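Local structure of S12 family peptidase (Streptomyces sp. 82F2, 3WWX) at residues I72-W81 against G93-L102. The protein probably hydrolyses amide bonds with a preference for D-amino-acid substrates, as a D-stereospecific amidohydrolase of the S12, beta-lactamase-like peptidase family. Numbering follows the deposited sequence.
Sequences IDLDDPVEKW and GRKITVRQLL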
loop_
_atom_site.group_PDB
_atom_site.type_symbol
_atom_site.label_atom_id
_atom_site.label_comp_id
_atom_site.label_asym_id
_atom_site.label_seq_id
_atom_site.Cartn_x
_atom_site.Cartn_y
_atom_site.Cartn_z
ATOM N N ILE A 72 16.987 0.020 -15.945
ATOM C CA ILE A 72 16.938 -1.257 -15.257
ATOM C C ILE A 72 16.007 -2.192 -16.008
ATOM O O ILE A 72 15.046 -1.743 -16.623
ATOM C CB ILE A 72 16.454 -1.073 -13.796
ATOM C CG1 ILE A 72 16.321 -2.415 -13.090
ATOM C CG2 ILE A 72 15.113 -0.318 -13.773
ATOM C CD1 ILE A 72 16.257 -2.296 -11.560
ATOM N N ASP A 73 16.303 -3.488 -15.966
ATOM C CA ASP A 73 15.417 -4.518 -16.464
ATOM C C ASP A 73 14.839 -5.198 -15.228
ATOM O O ASP A 73 15.584 -5.706 -14.401
ATOM C CB ASP A 73 16.218 -5.511 -17.324
ATOM C CG ASP A 73 15.355 -6.562 -17.995
ATOM O OD1 ASP A 73 14.294 -6.959 -17.483
ATOM O OD2 ASP A 73 15.771 -7.050 -19.077
ATOM N N LEU A 74 13.521 -5.187 -15.069
ATOM C CA LEU A 74 12.936 -5.811 -13.876
ATOM C C LEU A 74 13.175 -7.317 -13.791
ATOM O O LEU A 74 13.019 -7.913 -12.718
ATOM C CB LEU A 74 11.457 -5.485 -13.756
ATOM C CG LEU A 74 11.134 -3.995 -13.721
ATOM C CD1 LEU A 74 9.641 -3.820 -13.602
ATOM C CD2 LEU A 74 11.851 -3.255 -12.595
ATOM N N ASP A 75 13.593 -7.948 -14.892
ATOM C CA ASP A 75 13.952 -9.357 -14.820
ATOM C C ASP A 75 15.413 -9.557 -14.423
ATOM O O ASP A 75 15.863 -10.696 -14.341
ATOM C CB ASP A 75 13.601 -10.080 -16.119
ATOM C CG ASP A 75 12.115 -10.097 -16.370
ATOM O OD1 ASP A 75 11.373 -10.471 -15.441
ATOM O OD2 ASP A 75 11.685 -9.704 -17.466
ATOM N N ASP A 76 16.126 -8.470 -14.146
ATOM C CA ASP A 76 17.459 -8.542 -13.539
ATOM C C ASP A 76 17.383 -9.262 -12.182
ATOM O O ASP A 76 16.431 -9.062 -11.421
ATOM C CB ASP A 76 18.040 -7.146 -13.257
ATOM C CG ASP A 76 18.536 -6.412 -14.502
ATOM O OD1 ASP A 76 18.805 -7.063 -15.543
ATOM O OD2 ASP A 76 18.682 -5.167 -14.415
ATOM N N PRO A 77 18.396 -10.057 -11.842
ATOM C CA PRO A 77 18.468 -10.558 -10.468
ATOM C C PRO A 77 18.646 -9.428 -9.461
ATOM O O PRO A 77 19.309 -8.432 -9.728
ATOM C CB PRO A 77 19.720 -11.457 -10.466
ATOM C CG PRO A 77 19.983 -11.750 -11.897
ATOM C CD PRO A 77 19.488 -10.584 -12.684
ATOM N N VAL A 78 18.053 -9.592 -8.292
ATOM C CA VAL A 78 18.200 -8.611 -7.241
ATOM C C VAL A 78 19.683 -8.405 -6.896
ATOM O O VAL A 78 20.120 -7.284 -6.624
ATOM C CB VAL A 78 17.394 -9.045 -6.006
ATOM C CG1 VAL A 78 17.663 -8.125 -4.833
ATOM C CG2 VAL A 78 15.894 -9.060 -6.333
ATOM N N GLU A 79 20.456 -9.492 -6.969
ATOM C CA GLU A 79 21.896 -9.444 -6.676
ATOM C C GLU A 79 22.653 -8.419 -7.530
ATOM O O GLU A 79 23.624 -7.811 -7.070
ATOM C CB GLU A 79 22.500 -10.838 -6.863
ATOM C CG GLU A 79 23.979 -10.946 -6.463
ATOM C CD GLU A 79 24.196 -11.003 -4.964
ATOM O OE1 GLU A 79 25.320 -10.685 -4.529
ATOM O OE2 GLU A 79 23.258 -11.397 -4.228
ATOM N N LYS A 80 22.204 -8.229 -8.770
ATOM C CA LYS A 80 22.831 -7.250 -9.659
ATOM C C LYS A 80 22.824 -5.858 -9.056
ATOM O O LYS A 80 23.801 -5.115 -9.132
ATOM C CB LYS A 80 22.123 -7.238 -11.010
ATOM C CG LYS A 80 22.706 -6.288 -12.032
ATOM C CD LYS A 80 22.075 -6.527 -13.393
ATOM C CE LYS A 80 22.745 -5.708 -14.489
ATOM N NZ LYS A 80 22.496 -4.271 -14.313
ATOM N N TRP A 81 21.698 -5.511 -8.428
ATOM C CA TRP A 81 21.488 -4.179 -7.903
ATOM C C TRP A 81 21.834 -4.046 -6.430
ATOM O O TRP A 81 22.234 -2.971 -6.000
ATOM C CB TRP A 81 20.033 -3.767 -8.163
ATOM C CG TRP A 81 19.818 -3.616 -9.613
ATOM C CD1 TRP A 81 19.268 -4.518 -10.468
ATOM C CD2 TRP A 81 20.242 -2.514 -10.397
ATOM N NE1 TRP A 81 19.310 -4.029 -11.760
ATOM C CE2 TRP A 81 19.894 -2.792 -11.735
ATOM C CE3 TRP A 81 20.865 -1.304 -10.096
ATOM C CZ2 TRP A 81 20.168 -1.906 -12.774
ATOM C CZ3 TRP A 81 21.136 -0.416 -11.139
ATOM C CH2 TRP A 81 20.781 -0.725 -12.454
ATOM N N GLY A 93 19.429 -13.686 -3.558
ATOM C CA GLY A 93 19.153 -12.659 -4.541
ATOM C C GLY A 93 19.691 -12.957 -5.927
ATOM O O GLY A 93 19.326 -12.257 -6.873
ATOM N N ARG A 94 20.550 -13.969 -6.056
ATOM C CA ARG A 94 21.015 -14.373 -7.382
ATOM C C ARG A 94 19.901 -15.071 -8.161
ATOM O O ARG A 94 19.967 -15.164 -9.392
ATOM C CB ARG A 94 22.236 -15.313 -7.268
ATOM C CG ARG A 94 23.482 -14.678 -6.685
ATOM C CD ARG A 94 24.453 -15.726 -6.066
ATOM N NE ARG A 94 23.993 -16.237 -4.770
ATOM C CZ ARG A 94 24.796 -16.693 -3.800
ATOM N NH1 ARG A 94 26.115 -16.701 -3.963
ATOM N NH2 ARG A 94 24.281 -17.142 -2.654
ATOM N N LYS A 95 18.883 -15.559 -7.449
ATOM C CA LYS A 95 17.839 -16.395 -8.024
ATOM C C LYS A 95 16.473 -15.707 -8.003
ATOM O O LYS A 95 15.456 -16.309 -8.355
ATOM C CB LYS A 95 17.726 -17.699 -7.235
ATOM C CG LYS A 95 19.030 -18.462 -7.076
ATOM C CD LYS A 95 19.596 -18.893 -8.410
ATOM C CE LYS A 95 20.803 -19.815 -8.220
ATOM N NZ LYS A 95 21.913 -19.157 -7.463
ATOM N N ILE A 96 16.460 -14.465 -7.546
ATOM C CA ILE A 96 15.222 -13.692 -7.393
ATOM C C ILE A 96 15.339 -12.449 -8.247
ATOM O O ILE A 96 16.366 -11.773 -8.206
ATOM C CB ILE A 96 15.036 -13.240 -5.935
ATOM C CG1 ILE A 96 14.851 -14.440 -5.005
ATOM C CG2 ILE A 96 13.802 -12.312 -5.799
ATOM C CD1 ILE A 96 15.035 -14.104 -3.534
ATOM N N THR A 97 14.295 -12.124 -9.017
ATOM C CA THR A 97 14.327 -10.934 -9.864
ATOM C C THR A 97 13.576 -9.770 -9.219
ATOM O O THR A 97 12.797 -9.962 -8.284
ATOM C CB THR A 97 13.689 -11.193 -11.232
ATOM O OG1 THR A 97 12.285 -11.413 -11.080
ATOM C CG2 THR A 97 14.304 -12.434 -11.874
ATOM N N VAL A 98 13.835 -8.567 -9.710
ATOM C CA VAL A 98 13.170 -7.385 -9.181
ATOM C C VAL A 98 11.659 -7.525 -9.411
ATOM O O VAL A 98 10.864 -7.168 -8.532
ATOM C CB VAL A 98 13.731 -6.090 -9.796
ATOM C CG1 VAL A 98 12.997 -4.874 -9.292
ATOM C CG2 VAL A 98 15.224 -5.966 -9.504
ATOM N N ARG A 99 11.254 -8.093 -10.548
ATOM C CA ARG A 99 9.830 -8.325 -10.824
ATOM C C ARG A 99 9.185 -9.187 -9.750
ATOM O O ARG A 99 8.063 -8.933 -9.332
ATOM C CB ARG A 99 9.641 -8.987 -12.192
ATOM C CG ARG A 99 8.179 -9.074 -12.657
ATOM C CD ARG A 99 8.028 -9.827 -14.013
ATOM N NE ARG A 99 8.904 -9.234 -15.019
ATOM C CZ ARG A 99 8.694 -8.059 -15.606
ATOM N NH1 ARG A 99 7.593 -7.352 -15.343
ATOM N NH2 ARG A 99 9.578 -7.582 -16.482
ATOM N N GLN A 100 9.899 -10.216 -9.296
ATOM C CA GLN A 100 9.374 -11.107 -8.277
ATOM C C GLN A 100 9.223 -10.426 -6.909
ATOM O O GLN A 100 8.358 -10.816 -6.130
ATOM C CB GLN A 100 10.254 -12.363 -8.178
ATOM C CG GLN A 100 10.156 -13.245 -9.401
ATOM C CD GLN A 100 11.163 -14.374 -9.390
ATOM O OE1 GLN A 100 12.281 -14.223 -8.903
ATOM N NE2 GLN A 100 10.761 -15.517 -9.932
ATOM N N LEU A 101 10.033 -9.406 -6.643
ATOM C CA LEU A 101 9.779 -8.551 -5.475
ATOM C C LEU A 101 8.432 -7.881 -5.632
ATOM O O LEU A 101 7.606 -7.887 -4.717
ATOM C CB LEU A 101 10.840 -7.462 -5.335
ATOM C CG LEU A 101 12.321 -7.873 -5.258
ATOM C CD1 LEU A 101 13.186 -6.646 -5.124
ATOM C CD2 LEU A 101 12.556 -8.842 -4.089
ATOM N N LEU A 102 8.185 -7.315 -6.807
ATOM C CA LEU A 102 7.030 -6.441 -6.985
ATOM C C LEU A 102 5.688 -7.154 -7.021
ATOM O O LEU A 102 4.664 -6.542 -6.713
ATOM C CB LEU A 102 7.205 -5.588 -8.241
ATOM C CG LEU A 102 8.396 -4.652 -8.226
ATOM C CD1 LEU A 102 8.531 -4.024 -9.609
ATOM C CD2 LEU A 102 8.292 -3.585 -7.146
HETATM O O HOH W 1 11.244 -12.344 -13.442
#
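Val78 presses one methyl, CG2, into a hollow between the Ile96 side chain, the carbonyl carbon of Thr97 and the Leu101 side chain, 3.9 Å from Ile96 CG2 and 3.8 Å from Leu101 CD1. Its chi1 of 173° puts CG2 anti to the carbonyl carbon, beside the backbone N, and thereby into this hollow. Val98 is the reciprocal bump: its CG1 meets Leu74 CD2 at 3.9 Å, the two side chains crossing nearly at right angles, while CG2 lies near Ile72 and Trp81. Short, branched side chains suit backbones this close. Leu74 reaches on to Leu102, and helices 55-68 and 160-174 cover part of this apolar layer.

Between the bumps, Pro77 and Thr97 form a single antiparallel, non-hydrogen-bonded pair, flanked by Val78 N to Ile96 O (2.8 Å) and Val98 N to Asp76 O. Proline, lacking an N-H, fits this position. At one end Glu79 N donates to Gly93 O, and the Glu79 and Arg94 methylenes lie side by side; the Glu79 carboxylate accepts from Gly84 N and pairs with Arg87, and Arg94 pairs with Asp92.

At the other end, where a Thr97-Gln100 capping box starts helix 98-102, Leu74 O accepts from Arg99 N at 2.8 Å. Arg99, bent at chi3 (-53°), grips Asp75 side-on, Arg99 NE to Asp75 OD1 at 2.8 Å and Arg99 NH2 to Asp75 OD2 at 3.1 Å. The carboxylate meets the guanidinium edge turned 49° against it; Leu74 CB covers one face. A water joins Asp75 OD1 to Thr97 OG1. Backbone bonds thus fix the register, while Asp75 and Glu267 probably favour charged Arg99.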